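Local coordinates for SorB (Sorangium cellulosum, PDB 6B2V), which helps build the antibiotic sorangicin on a trans-acyltransferase polyketide assembly line, its pyran synthase domain, this chain, probably closing a pyran ring, at residues A137-V150 and W240-H252. Sequence-based numbering, arbitrary orientation.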
loop_
_atom_site.group_PDB
_atom_site.type_symbol
_atom_site.label_atom_id
_atom_site.label_comp_id
_atom_site.label_asym_id
_atom_site.label_seq_id
_atom_site.Cartn_x
_atom_site.Cartn_y
_atom_site.Cartn_z
ATOM N N ALA A 137 14.068 -12.955 -7.975
ATOM C CA ALA A 137 12.877 -13.507 -7.379
ATOM C C ALA A 137 11.564 -12.830 -7.816
ATOM O O ALA A 137 10.511 -13.290 -7.523
ATOM C CB ALA A 137 13.014 -13.547 -5.882
ATOM N N GLN A 138 11.662 -11.761 -8.562
ATOM C CA GLN A 138 10.492 -11.062 -9.007
ATOM C C GLN A 138 9.862 -11.792 -10.161
ATOM O O GLN A 138 10.496 -12.079 -11.122
ATOM C CB GLN A 138 10.934 -9.646 -9.403
ATOM C CG GLN A 138 9.867 -8.631 -9.696
ATOM C CD GLN A 138 10.420 -7.297 -10.130
ATOM O OE1 GLN A 138 10.990 -7.179 -11.191
ATOM N NE2 GLN A 138 10.203 -6.285 -9.321
ATOM N N PRO A 139 8.555 -11.996 -10.101
ATOM C CA PRO A 139 7.854 -12.594 -11.224
ATOM C C PRO A 139 7.939 -11.639 -12.397
ATOM O O PRO A 139 8.003 -10.456 -12.239
ATOM C CB PRO A 139 6.400 -12.653 -10.773
ATOM C CG PRO A 139 6.403 -12.403 -9.336
ATOM C CD PRO A 139 7.681 -11.777 -8.946
ATOM N N ALA A 140 7.826 -12.175 -13.592
ATOM C CA ALA A 140 7.896 -11.359 -14.759
ATOM C C ALA A 140 6.746 -10.387 -14.709
ATOM O O ALA A 140 5.697 -10.697 -14.279
ATOM C CB ALA A 140 7.796 -12.203 -16.017
ATOM N N ARG A 141 7.023 -9.213 -15.210
ATOM C CA ARG A 141 6.064 -8.156 -15.263
ATOM C C ARG A 141 4.922 -8.727 -16.058
ATOM O O ARG A 141 5.088 -9.256 -17.077
ATOM C CB ARG A 141 6.686 -6.986 -16.032
ATOM C CG ARG A 141 5.907 -5.701 -15.969
ATOM C CD ARG A 141 6.480 -4.572 -16.799
ATOM N NE ARG A 141 6.223 -3.279 -16.248
ATOM C CZ ARG A 141 6.477 -2.144 -16.865
ATOM N NH1 ARG A 141 6.964 -2.159 -18.089
ATOM N NH2 ARG A 141 6.255 -1.005 -16.266
ATOM N N PRO A 142 3.725 -8.458 -15.620
ATOM C CA PRO A 142 2.546 -8.907 -16.317
ATOM C C PRO A 142 2.494 -8.227 -17.645
ATOM O O PRO A 142 2.997 -7.169 -17.875
ATOM C CB PRO A 142 1.398 -8.350 -15.474
ATOM C CG PRO A 142 1.951 -8.118 -14.162
ATOM C CD PRO A 142 3.431 -7.940 -14.295
ATOM N N PRO A 143 1.741 -8.834 -18.525
ATOM C CA PRO A 143 1.516 -8.250 -19.831
ATOM C C PRO A 143 0.699 -6.958 -19.680
ATOM O O PRO A 143 0.061 -6.754 -18.730
ATOM C CB PRO A 143 0.648 -9.263 -20.557
ATOM C CG PRO A 143 0.745 -10.471 -19.779
ATOM C CD PRO A 143 1.086 -10.127 -18.374
ATOM N N ALA A 144 0.746 -6.126 -20.690
ATOM C CA ALA A 144 -0.005 -4.886 -20.617
ATOM C C ALA A 144 -1.493 -5.171 -20.501
ATOM O O ALA A 144 -1.965 -6.020 -21.123
ATOM C CB ALA A 144 0.251 -4.015 -21.820
ATOM N N LEU A 145 -2.173 -4.386 -19.677
ATOM C CA LEU A 145 -3.583 -4.541 -19.458
ATOM C C LEU A 145 -4.421 -3.955 -20.581
ATOM O O LEU A 145 -4.209 -2.865 -20.964
ATOM C CB LEU A 145 -3.982 -3.886 -18.170
ATOM C CG LEU A 145 -5.444 -3.992 -17.769
ATOM C CD1 LEU A 145 -5.740 -5.469 -17.502
ATOM C CD2 LEU A 145 -5.649 -3.173 -16.516
ATOM N N ASP A 146 -5.395 -4.737 -21.039
ATOM C CA ASP A 146 -6.330 -4.319 -22.054
ATOM C C ASP A 146 -7.399 -3.551 -21.316
ATOM O O ASP A 146 -8.396 -4.034 -20.910
ATOM C CB ASP A 146 -6.870 -5.552 -22.747
ATOM C CG ASP A 146 -7.748 -5.248 -23.942
ATOM O OD1 ASP A 146 -8.198 -4.137 -24.042
ATOM O OD2 ASP A 146 -7.931 -6.206 -24.701
ATOM N N ILE A 147 -7.133 -2.267 -21.172
ATOM C CA ILE A 147 -8.016 -1.409 -20.424
ATOM C C ILE A 147 -9.409 -1.304 -21.019
ATOM O O ILE A 147 -10.328 -1.280 -20.308
ATOM C CB ILE A 147 -7.383 -0.015 -20.243
ATOM C CG1 ILE A 147 -6.068 -0.166 -19.518
ATOM C CG2 ILE A 147 -8.285 0.984 -19.513
ATOM C CD1 ILE A 147 -5.159 0.996 -19.741
ATOM N N GLU A 148 -9.501 -1.231 -22.330
ATOM C CA GLU A 148 -10.822 -1.169 -22.915
ATOM C C GLU A 148 -11.655 -2.430 -22.621
ATOM O O GLU A 148 -12.823 -2.354 -22.370
ATOM C CB GLU A 148 -10.795 -0.832 -24.408
ATOM C CG GLU A 148 -12.052 -1.238 -25.199
ATOM C CD GLU A 148 -13.317 -0.425 -24.920
ATOM O OE1 GLU A 148 -13.306 0.407 -24.069
ATOM O OE2 GLU A 148 -14.291 -0.707 -25.592
ATOM N N ALA A 149 -10.996 -3.579 -22.655
ATOM C CA ALA A 149 -11.707 -4.796 -22.358
ATOM C C ALA A 149 -12.235 -4.773 -20.948
ATOM O O ALA A 149 -13.332 -5.142 -20.713
ATOM C CB ALA A 149 -10.802 -5.976 -22.550
ATOM N N VAL A 150 -11.420 -4.302 -20.028
ATOM C CA VAL A 150 -11.862 -4.214 -18.660
ATOM C C VAL A 150 -13.033 -3.248 -18.523
ATOM O O VAL A 150 -13.956 -3.557 -17.871
ATOM C CB VAL A 150 -10.753 -3.750 -17.713
ATOM C CG1 VAL A 150 -11.306 -3.567 -16.314
ATOM C CG2 VAL A 150 -9.606 -4.712 -17.688
ATOM N N TRP A 240 5.095 -6.020 -5.902
ATOM C CA TRP A 240 6.196 -5.976 -6.840
ATOM C C TRP A 240 6.240 -4.605 -7.505
ATOM O O TRP A 240 5.287 -4.185 -7.981
ATOM C CB TRP A 240 6.055 -7.090 -7.887
ATOM C CG TRP A 240 6.020 -8.468 -7.302
ATOM C CD1 TRP A 240 4.994 -9.323 -7.334
ATOM C CD2 TRP A 240 7.068 -9.121 -6.594
ATOM N NE1 TRP A 240 5.317 -10.480 -6.707
ATOM C CE2 TRP A 240 6.595 -10.382 -6.240
ATOM C CE3 TRP A 240 8.353 -8.767 -6.237
ATOM C CZ2 TRP A 240 7.363 -11.278 -5.521
ATOM C CZ3 TRP A 240 9.105 -9.681 -5.511
ATOM C CH2 TRP A 240 8.611 -10.904 -5.193
ATOM N N ILE A 241 7.386 -3.953 -7.503
ATOM C CA ILE A 241 7.546 -2.640 -8.030
ATOM C C ILE A 241 8.301 -2.704 -9.359
ATOM O O ILE A 241 9.416 -3.108 -9.377
ATOM C CB ILE A 241 8.447 -1.884 -7.046
ATOM C CG1 ILE A 241 7.816 -1.854 -5.658
ATOM C CG2 ILE A 241 8.677 -0.495 -7.543
ATOM C CD1 ILE A 241 8.837 -1.653 -4.551
ATOM N N TYR A 242 7.662 -2.357 -10.457
ATOM C CA TYR A 242 8.310 -2.448 -11.761
ATOM C C TYR A 242 8.858 -1.153 -12.334
ATOM O O TYR A 242 9.864 -1.144 -12.939
ATOM C CB TYR A 242 7.370 -3.135 -12.764
ATOM C CG TYR A 242 7.010 -4.543 -12.401
ATOM C CD1 TYR A 242 7.893 -5.561 -12.578
ATOM C CD2 TYR A 242 5.770 -4.862 -11.892
ATOM C CE1 TYR A 242 7.555 -6.850 -12.260
ATOM C CE2 TYR A 242 5.430 -6.136 -11.569
ATOM C CZ TYR A 242 6.344 -7.122 -11.741
ATOM O OH TYR A 242 6.015 -8.394 -11.432
ATOM N N SER A 243 8.150 -0.089 -12.095
ATOM C CA SER A 243 8.562 1.222 -12.552
ATOM C C SER A 243 7.882 2.352 -11.766
ATOM O O SER A 243 7.091 2.090 -10.965
ATOM C CB SER A 243 8.437 1.341 -14.056
ATOM O OG SER A 243 7.154 1.543 -14.374
ATOM N N ASP A 244 8.203 3.600 -12.038
ATOM C CA ASP A 244 7.674 4.684 -11.237
ATOM C C ASP A 244 6.161 4.731 -11.259
ATOM O O ASP A 244 5.576 4.950 -12.262
ATOM C CB ASP A 244 8.210 6.000 -11.848
ATOM C CG ASP A 244 7.894 7.266 -11.018
ATOM O OD1 ASP A 244 7.145 7.293 -10.116
ATOM O OD2 ASP A 244 8.467 8.282 -11.354
ATOM N N PRO A 245 5.561 4.669 -10.081
ATOM C CA PRO A 245 4.117 4.665 -9.940
ATOM C C PRO A 245 3.410 5.985 -10.258
ATOM O O PRO A 245 2.283 6.064 -10.549
ATOM C CB PRO A 245 3.881 4.267 -8.495
ATOM C CG PRO A 245 5.148 4.380 -7.813
ATOM C CD PRO A 245 6.236 4.450 -8.798
ATOM N N ARG A 246 4.217 7.018 -10.370
ATOM C CA ARG A 246 3.703 8.338 -10.676
ATOM C C ARG A 246 3.184 8.440 -12.088
ATOM O O ARG A 246 2.462 9.320 -12.395
ATOM C CB ARG A 246 4.700 9.442 -10.381
ATOM C CG ARG A 246 4.815 9.700 -8.904
ATOM C CD ARG A 246 5.764 10.814 -8.571
ATOM N NE ARG A 246 6.995 10.704 -9.277
ATOM C CZ ARG A 246 8.118 10.274 -8.719
ATOM N NH1 ARG A 246 8.069 9.859 -7.454
ATOM N NH2 ARG A 246 9.245 10.203 -9.426
ATOM N N ARG A 247 3.476 7.458 -12.907
ATOM C CA ARG A 247 2.889 7.418 -14.224
ATOM C C ARG A 247 1.508 6.722 -14.223
ATOM O O ARG A 247 0.951 6.441 -15.232
ATOM C CB ARG A 247 3.779 6.734 -15.247
ATOM C CG ARG A 247 5.095 7.442 -15.389
ATOM C CD ARG A 247 4.963 8.930 -15.613
ATOM N NE ARG A 247 4.165 9.198 -16.779
ATOM C CZ ARG A 247 3.542 10.326 -16.992
ATOM N NH1 ARG A 247 3.654 11.302 -16.139
ATOM N NH2 ARG A 247 2.815 10.472 -18.062
ATOM N N GLY A 248 1.004 6.511 -13.041
ATOM C CA GLY A 248 -0.265 5.839 -12.959
ATOM C C GLY A 248 -1.465 6.491 -13.611
ATOM O O GLY A 248 -1.664 7.668 -13.516
ATOM N N ALA A 249 -2.246 5.633 -14.274
ATOM C CA ALA A 249 -3.445 6.080 -14.906
ATOM C C ALA A 249 -4.693 5.271 -14.544
ATOM O O ALA A 249 -5.756 5.802 -14.629
ATOM C CB ALA A 249 -3.273 6.108 -16.403
ATOM N N TYR A 250 -4.518 4.000 -14.196
ATOM C CA TYR A 250 -5.648 3.160 -13.818
ATOM C C TYR A 250 -5.272 2.205 -12.701
ATOM O O TYR A 250 -4.167 1.831 -12.593
ATOM C CB TYR A 250 -6.144 2.289 -15.007
ATOM C CG TYR A 250 -6.815 3.047 -16.095
ATOM C CD1 TYR A 250 -8.122 3.323 -15.988
ATOM C CD2 TYR A 250 -6.156 3.490 -17.196
ATOM C CE1 TYR A 250 -8.787 4.017 -16.933
ATOM C CE2 TYR A 250 -6.835 4.226 -18.173
ATOM C CZ TYR A 250 -8.150 4.483 -17.995
ATOM O OH TYR A 250 -8.967 5.149 -18.907
ATOM N N VAL A 251 -6.255 1.813 -11.911
ATOM C CA VAL A 251 -6.106 0.820 -10.865
ATOM C C VAL A 251 -7.140 -0.285 -11.210
ATOM O O VAL A 251 -8.257 -0.003 -11.373
ATOM C CB VAL A 251 -6.384 1.416 -9.495
ATOM C CG1 VAL A 251 -6.398 0.350 -8.429
ATOM C CG2 VAL A 251 -5.343 2.432 -9.122
ATOM N N HIS A 252 -6.660 -1.513 -11.293
ATOM C CA HIS A 252 -7.415 -2.694 -11.639
ATOM C C HIS A 252 -7.350 -3.690 -10.505
ATOM O O HIS A 252 -6.380 -4.261 -10.290
ATOM C CB HIS A 252 -6.827 -3.320 -12.893
ATOM C CG HIS A 252 -7.577 -4.522 -13.384
ATOM N ND1 HIS A 252 -6.962 -5.621 -13.923
ATOM C CD2 HIS A 252 -8.896 -4.799 -13.376
ATOM C CE1 HIS A 252 -7.877 -6.516 -14.228
ATOM N NE2 HIS A 252 -9.064 -6.017 -13.947
#
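Pro139 stands on its CD-CG edge over one face of the Trp240 indole, crossing it at about a right angle, where the proline-rich linker between the two hotdog folds of this dehydratase-like domain runs along the C-terminal hotdog. CD of Pro139 is 3.5 Å from the centroid of the five-membered ring, while CA of Gln138 covers the six-membered ring on the same face. A proline suits the spot: its ring has little freedom to turn, and the CH bonds of CD, probably slightly polarised by the adjacent nitrogen, suit a CH-pi contact.

Tyr242 is wedged between side chains of Gln138 and Arg141. The Gln138 amide plane is turned 46° from the ring, with Gln138 CD 3.6 Å from Tyr242 CE1. The extended Gln138 chain, CG anti to the backbone N (chi1 -170°), carries NE2 to Ile241 O in a weak hydrogen bond; a second weak one goes to Ala83 O. On the ring's other flank, the aliphatic part of Arg141 runs antiparallel to Tyr242, placing CG over the face, 4.0 Å from the centroid. Arginine thus supplies methylenes for the ring and still delivers NE to Cys279 O on strand 279-289.

Leu145 and Val150 both approach His252 from the same side of the imidazole. CD1 and CD2 of Leu145 each lie 3.8 Å from ND1 of His252, and CG2 of Val150 lies over the face, toward the rim; NE2 of His252, beside the Val150 methyls, hydrogen-bonds OE2 of Glu187. Ile147, in the first turn of helix 147-152, sets CG2 centrally over the Tyr250 ring, 3.8 Å from the centroid. At the linker's other end, the Tyr242 hydroxyl donates to Pro139 O over 3.0 Å, 44° out of the carbonyl plane.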